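Local coordinates for protein putative acetyl transferase (Pyrococcus furiosus, PDB 1VKC) that probably transfers an acyl group, most likely acetyl from acetyl-CoA, to a still unidentified acceptor, as in other members of the GNAT acetyltransferase family, at residues N68-C80 with A92-R104. Residues are numbered along the deposited sequence; the frame is centred on the assembly and turned at random.
Sequences NERSELLGHVWIC and AYIYDIEVVKWAR
His76 and Glu98 form a hydrogen-bonded pair between antiparallel strands 73-80 and 92-99, whose axes approach to 4.5 Å with N-to-C directions 143° apart. Gly75 lies opposite Val99, their CA atoms 4.0 Å apart; glycine suits this place because a side chain would run into Glu98 O. On the face bearing His76, Trp78 and Asp96, His76 NE2 donates to Glu98 OE2 at 3.0 Å, reaching the oxygen from above the carboxylate plane. His76 CG sits between the backbone N and carbonyl carbon (chi1 70°), which lays the imidazole alongside Glu98 with NE2 turned to the carboxylate. Further along, Tyr95 turns its edge to one face of the Trp78 indole, Tyr95 CD1 lying 3.6 Å from Trp78 CE2, while Phe63 stacks with the same indole. The other face is apolar: branched Val77, Ile79, Ile94 and Ile97 pack against one another, Val77 on Ile94 and Ile97, Ile79 alongside Ile94, with Val77 CG2 meeting Ile94 CG2 at 3.8 Å, and Ile79 and Ile97 pack on helix 108-122. A leucine in place of His76 would probably leave Glu98 OE2 without its imidazole donor and the carboxylate freer to turn. The central hairpin of the GNAT sheet thus carries a polar group of His76, Glu98 and Asp96, with Asp27 nearby, on one side and branched apolar residues on the other, and the NE2 bond sets how the imidazole is turned against the carboxylate.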
loop_
_atom_site.group_PDB
_atom_site.type_symbol
_atom_site.label_atom_id
_atom_site.label_comp_id
_atom_site.label_asym_id
_atom_site.label_seq_id
_atom_site.Cartn_x
_atom_site.Cartn_y
_atom_site.Cartn_z
ATOM N N ASN A 68 3.479 20.399 -2.823
ATOM C CA ASN A 68 4.722 21.021 -2.343
ATOM C C ASN A 68 5.410 21.809 -3.462
ATOM O O ASN A 68 4.883 21.901 -4.577
ATOM C CB ASN A 68 5.661 19.992 -1.695
ATOM C CG ASN A 68 6.296 19.037 -2.695
ATOM O OD1 ASN A 68 6.087 19.129 -3.907
ATOM N ND2 ASN A 68 7.073 18.096 -2.175
ATOM N N GLU A 69 6.576 22.383 -3.156
ATOM C CA GLU A 69 7.296 23.268 -4.097
ATOM C C GLU A 69 7.691 22.569 -5.407
ATOM O O GLU A 69 7.809 23.214 -6.444
ATOM C CB GLU A 69 8.537 23.877 -3.417
ATOM N N ARG A 70 7.873 21.252 -5.351
ATOM C CA ARG A 70 8.145 20.440 -6.539
ATOM C C ARG A 70 6.864 19.930 -7.204
ATOM O O ARG A 70 6.910 19.030 -8.050
ATOM C CB ARG A 70 9.029 19.254 -6.156
ATOM N N SER A 71 5.726 20.515 -6.817
ATOM C CA SER A 71 4.399 20.109 -7.287
ATOM C C SER A 71 4.107 18.626 -7.023
ATOM O O SER A 71 3.426 17.969 -7.806
ATOM C CB SER A 71 4.219 20.469 -8.763
ATOM O OG SER A 71 4.547 21.832 -8.973
ATOM N N GLU A 72 4.628 18.116 -5.910
ATOM C CA GLU A 72 4.335 16.760 -5.484
ATOM C C GLU A 72 3.064 16.770 -4.631
ATOM O O GLU A 72 2.847 17.681 -3.859
ATOM C CB GLU A 72 5.499 16.175 -4.681
ATOM N N LEU A 73 2.256 15.732 -4.785
ATOM C CA LEU A 73 1.002 15.590 -4.053
ATOM C C LEU A 73 1.263 15.306 -2.574
ATOM O O LEU A 73 1.783 14.228 -2.220
ATOM C CB LEU A 73 0.169 14.455 -4.664
ATOM C CG LEU A 73 -1.194 14.166 -4.031
ATOM C CD1 LEU A 73 -2.142 15.339 -4.233
ATOM C CD2 LEU A 73 -1.796 12.868 -4.592
ATOM N N LEU A 74 0.853 16.250 -1.725
ATOM C CA LEU A 74 0.895 16.098 -0.265
ATOM C C LEU A 74 -0.409 15.568 0.321
ATOM O O LEU A 74 -0.405 14.975 1.392
ATOM C CB LEU A 74 1.226 17.429 0.404
ATOM C CG LEU A 74 2.534 18.092 -0.030
ATOM C CD1 LEU A 74 2.700 19.386 0.745
ATOM C CD2 LEU A 74 3.708 17.161 0.185
ATOM N N GLY A 75 -1.524 15.792 -0.368
ATOM C CA GLY A 75 -2.812 15.353 0.137
ATOM C C GLY A 75 -3.940 15.878 -0.704
ATOM O O GLY A 75 -3.727 16.708 -1.576
ATOM N N HIS A 76 -5.150 15.410 -0.436
ATOM C CA HIS A 76 -6.300 15.854 -1.219
ATOM C C HIS A 76 -7.573 15.768 -0.406
ATOM O O HIS A 76 -7.623 15.088 0.638
ATOM C CB HIS A 76 -6.431 14.988 -2.485
ATOM C CG HIS A 76 -6.864 13.586 -2.197
ATOM N ND1 HIS A 76 -8.187 13.205 -2.183
ATOM C CD2 HIS A 76 -6.152 12.486 -1.859
ATOM C CE1 HIS A 76 -8.269 11.928 -1.864
ATOM N NE2 HIS A 76 -7.052 11.474 -1.644
ATOM N N VAL A 77 -8.600 16.456 -0.899
ATOM C CA VAL A 77 -9.955 16.258 -0.442
ATOM C C VAL A 77 -10.856 16.032 -1.656
ATOM O O VAL A 77 -10.663 16.656 -2.704
ATOM C CB VAL A 77 -10.447 17.409 0.460
ATOM C CG1 VAL A 77 -10.290 18.774 -0.197
ATOM C CG2 VAL A 77 -11.878 17.173 0.871
ATOM N N TRP A 78 -11.784 15.077 -1.526
ATOM C CA TRP A 78 -12.738 14.741 -2.594
ATOM C C TRP A 78 -14.126 15.116 -2.103
ATOM O O TRP A 78 -14.590 14.573 -1.126
ATOM C CB TRP A 78 -12.607 13.237 -2.937
ATOM C CG TRP A 78 -13.535 12.690 -4.011
ATOM C CD1 TRP A 78 -14.413 13.389 -4.794
ATOM C CD2 TRP A 78 -13.636 11.320 -4.428
ATOM N NE1 TRP A 78 -15.076 12.532 -5.639
ATOM C CE2 TRP A 78 -14.613 11.259 -5.448
ATOM C CE3 TRP A 78 -12.998 10.135 -4.039
ATOM C CZ2 TRP A 78 -14.972 10.055 -6.086
ATOM C CZ3 TRP A 78 -13.352 8.930 -4.670
ATOM C CH2 TRP A 78 -14.334 8.903 -5.679
ATOM N N ILE A 79 -14.764 16.062 -2.800
ATOM C CA ILE A 79 -16.090 16.572 -2.459
ATOM C C ILE A 79 -17.107 16.186 -3.521
ATOM O O ILE A 79 -16.817 16.272 -4.728
ATOM C CB ILE A 79 -16.084 18.110 -2.389
ATOM C CG1 ILE A 79 -14.895 18.630 -1.603
ATOM C CG2 ILE A 79 -17.410 18.630 -1.790
ATOM C CD1 ILE A 79 -14.538 20.022 -1.969
ATOM N N CYS A 80 -18.297 15.799 -3.063
ATOM C CA CYS A 80 -19.454 15.529 -3.915
ATOM C C CYS A 80 -20.656 16.356 -3.465
ATOM O O CYS A 80 -21.105 16.222 -2.317
ATOM C CB CYS A 80 -19.844 14.049 -3.818
ATOM S SG CYS A 80 -21.159 13.528 -4.931
ATOM N N ALA A 92 -22.603 18.950 0.747
ATOM C CA ALA A 92 -21.349 18.507 0.186
ATOM C C ALA A 92 -20.963 17.278 0.980
ATOM O O ALA A 92 -20.809 17.362 2.189
ATOM C CB ALA A 92 -20.317 19.540 0.330
ATOM N N TYR A 93 -20.813 16.149 0.301
ATOM C CA TYR A 93 -20.337 14.935 0.935
ATOM C C TYR A 93 -18.821 14.795 0.649
ATOM O O TYR A 93 -18.381 14.907 -0.497
ATOM C CB TYR A 93 -21.096 13.733 0.414
ATOM C CG TYR A 93 -20.814 12.470 1.198
ATOM C CD1 TYR A 93 -19.876 11.540 0.753
ATOM C CD2 TYR A 93 -21.474 12.212 2.395
ATOM C CE1 TYR A 93 -19.625 10.376 1.474
ATOM C CE2 TYR A 93 -21.211 11.054 3.133
ATOM C CZ TYR A 93 -20.289 10.153 2.667
ATOM O OH TYR A 93 -20.046 9.001 3.394
ATOM N N ILE A 94 -18.050 14.579 1.696
ATOM C CA ILE A 94 -16.608 14.397 1.571
ATOM C C ILE A 94 -16.335 12.906 1.548
ATOM O O ILE A 94 -16.483 12.207 2.578
ATOM C CB ILE A 94 -15.853 15.034 2.755
ATOM C CG1 ILE A 94 -16.245 16.500 2.967
ATOM C CG2 ILE A 94 -14.321 14.855 2.590
ATOM C CD1 ILE A 94 -15.899 17.406 1.896
ATOM N N TYR A 95 -15.958 12.415 0.387
ATOM C CA TYR A 95 -15.620 11.011 0.226
ATOM C C TYR A 95 -14.332 10.704 0.924
ATOM O O TYR A 95 -14.184 9.652 1.538
ATOM C CB TYR A 95 -15.486 10.649 -1.247
ATOM C CG TYR A 95 -16.805 10.352 -1.909
ATOM C CD1 TYR A 95 -17.229 11.062 -3.021
ATOM C CD2 TYR A 95 -17.635 9.355 -1.407
ATOM C CE1 TYR A 95 -18.458 10.774 -3.628
ATOM C CE2 TYR A 95 -18.851 9.065 -2.002
ATOM C CZ TYR A 95 -19.256 9.780 -3.106
ATOM O OH TYR A 95 -20.466 9.478 -3.683
ATOM N N ASP A 96 -13.399 11.637 0.837
ATOM C CA ASP A 96 -12.064 11.386 1.266
ATOM C C ASP A 96 -11.318 12.659 1.627
ATOM O O ASP A 96 -11.495 13.679 0.997
ATOM C CB ASP A 96 -11.336 10.703 0.103
ATOM C CG ASP A 96 -10.124 10.004 0.524
ATOM O OD1 ASP A 96 -9.911 9.845 1.751
ATOM O OD2 ASP A 96 -9.319 9.555 -0.304
ATOM N N ILE A 97 -10.482 12.565 2.657
ATOM C CA ILE A 97 -9.441 13.541 2.917
ATOM C C ILE A 97 -8.214 12.755 3.410
ATOM O O ILE A 97 -8.304 11.986 4.361
ATOM C CB ILE A 97 -9.929 14.617 3.898
ATOM C CG1 ILE A 97 -8.833 15.641 4.182
ATOM C CG2 ILE A 97 -10.431 14.006 5.193
ATOM C CD1 ILE A 97 -9.396 17.005 4.485
ATOM N N GLU A 98 -7.101 12.909 2.701
ATOM C CA GLU A 98 -5.906 12.098 2.904
ATOM C C GLU A 98 -4.682 13.005 2.813
ATOM O O GLU A 98 -4.615 13.887 1.955
ATOM C CB GLU A 98 -5.846 10.952 1.857
ATOM C CG GLU A 98 -6.805 9.800 2.163
ATOM C CD GLU A 98 -7.053 8.807 1.008
ATOM O OE1 GLU A 98 -7.784 7.807 1.240
ATOM O OE2 GLU A 98 -6.541 8.987 -0.119
ATOM N N VAL A 99 -3.746 12.832 3.743
ATOM C CA VAL A 99 -2.463 13.545 3.703
ATOM C C VAL A 99 -1.354 12.480 3.764
ATOM O O VAL A 99 -1.471 11.518 4.506
ATOM C CB VAL A 99 -2.349 14.552 4.861
ATOM C CG1 VAL A 99 -0.968 15.218 4.898
ATOM C CG2 VAL A 99 -3.460 15.607 4.767
ATOM N N VAL A 100 -0.308 12.636 2.957
ATOM C CA VAL A 100 0.776 11.640 2.924
ATOM C C VAL A 100 1.496 11.614 4.259
ATOM O O VAL A 100 1.602 12.622 4.925
ATOM C CB VAL A 100 1.775 11.865 1.771
ATOM C CG1 VAL A 100 1.082 11.718 0.468
ATOM C CG2 VAL A 100 2.485 13.236 1.888
ATOM N N LYS A 101 1.972 10.433 4.644
ATOM C CA LYS A 101 2.469 10.194 6.003
ATOM C C LYS A 101 3.555 11.172 6.445
ATOM O O LYS A 101 3.554 11.635 7.571
ATOM C CB LYS A 101 2.940 8.744 6.155
ATOM C CG LYS A 101 3.970 8.277 5.118
ATOM C CD LYS A 101 4.332 6.807 5.332
ATOM C CE LYS A 101 4.991 6.208 4.110
ATOM N NZ LYS A 101 5.392 4.788 4.355
ATOM N N TRP A 102 4.462 11.520 5.546
ATOM C CA TRP A 102 5.564 12.427 5.914
ATOM C C TRP A 102 5.182 13.915 5.904
ATOM O O TRP A 102 5.980 14.754 6.322
ATOM C CB TRP A 102 6.799 12.184 5.042
ATOM C CG TRP A 102 6.504 12.035 3.620
ATOM C CD1 TRP A 102 6.213 10.882 2.971
ATOM C CD2 TRP A 102 6.475 13.071 2.640
ATOM N NE1 TRP A 102 5.997 11.132 1.641
ATOM C CE2 TRP A 102 6.156 12.472 1.409
ATOM C CE3 TRP A 102 6.682 14.456 2.676
ATOM C CZ2 TRP A 102 6.041 13.203 0.222
ATOM C CZ3 TRP A 102 6.571 15.182 1.494
ATOM C CH2 TRP A 102 6.254 14.553 0.287
ATOM N N ALA A 103 3.973 14.246 5.448
ATOM C CA ALA A 103 3.512 15.649 5.448
ATOM C C ALA A 103 2.468 15.912 6.551
ATOM O O ALA A 103 1.883 16.993 6.625
ATOM C CB ALA A 103 2.950 16.006 4.087
ATOM N N ARG A 104 2.247 14.924 7.407
ATOM C CA ARG A 104 1.290 15.064 8.507
ATOM C C ARG A 104 1.875 15.966 9.599
ATOM O O ARG A 104 3.085 15.994 9.804
ATOM C CB ARG A 104 0.866 13.680 9.033
ATOM C CG ARG A 104 -0.137 12.960 8.087
ATOM C CD ARG A 104 -0.287 11.462 8.314
ATOM N NE ARG A 104 -0.999 10.794 7.208
ATOM C CZ ARG A 104 -0.872 9.495 6.878
ATOM N NH1 ARG A 104 -1.559 8.998 5.847
ATOM N NH2 ARG A 104 -0.060 8.683 7.562
#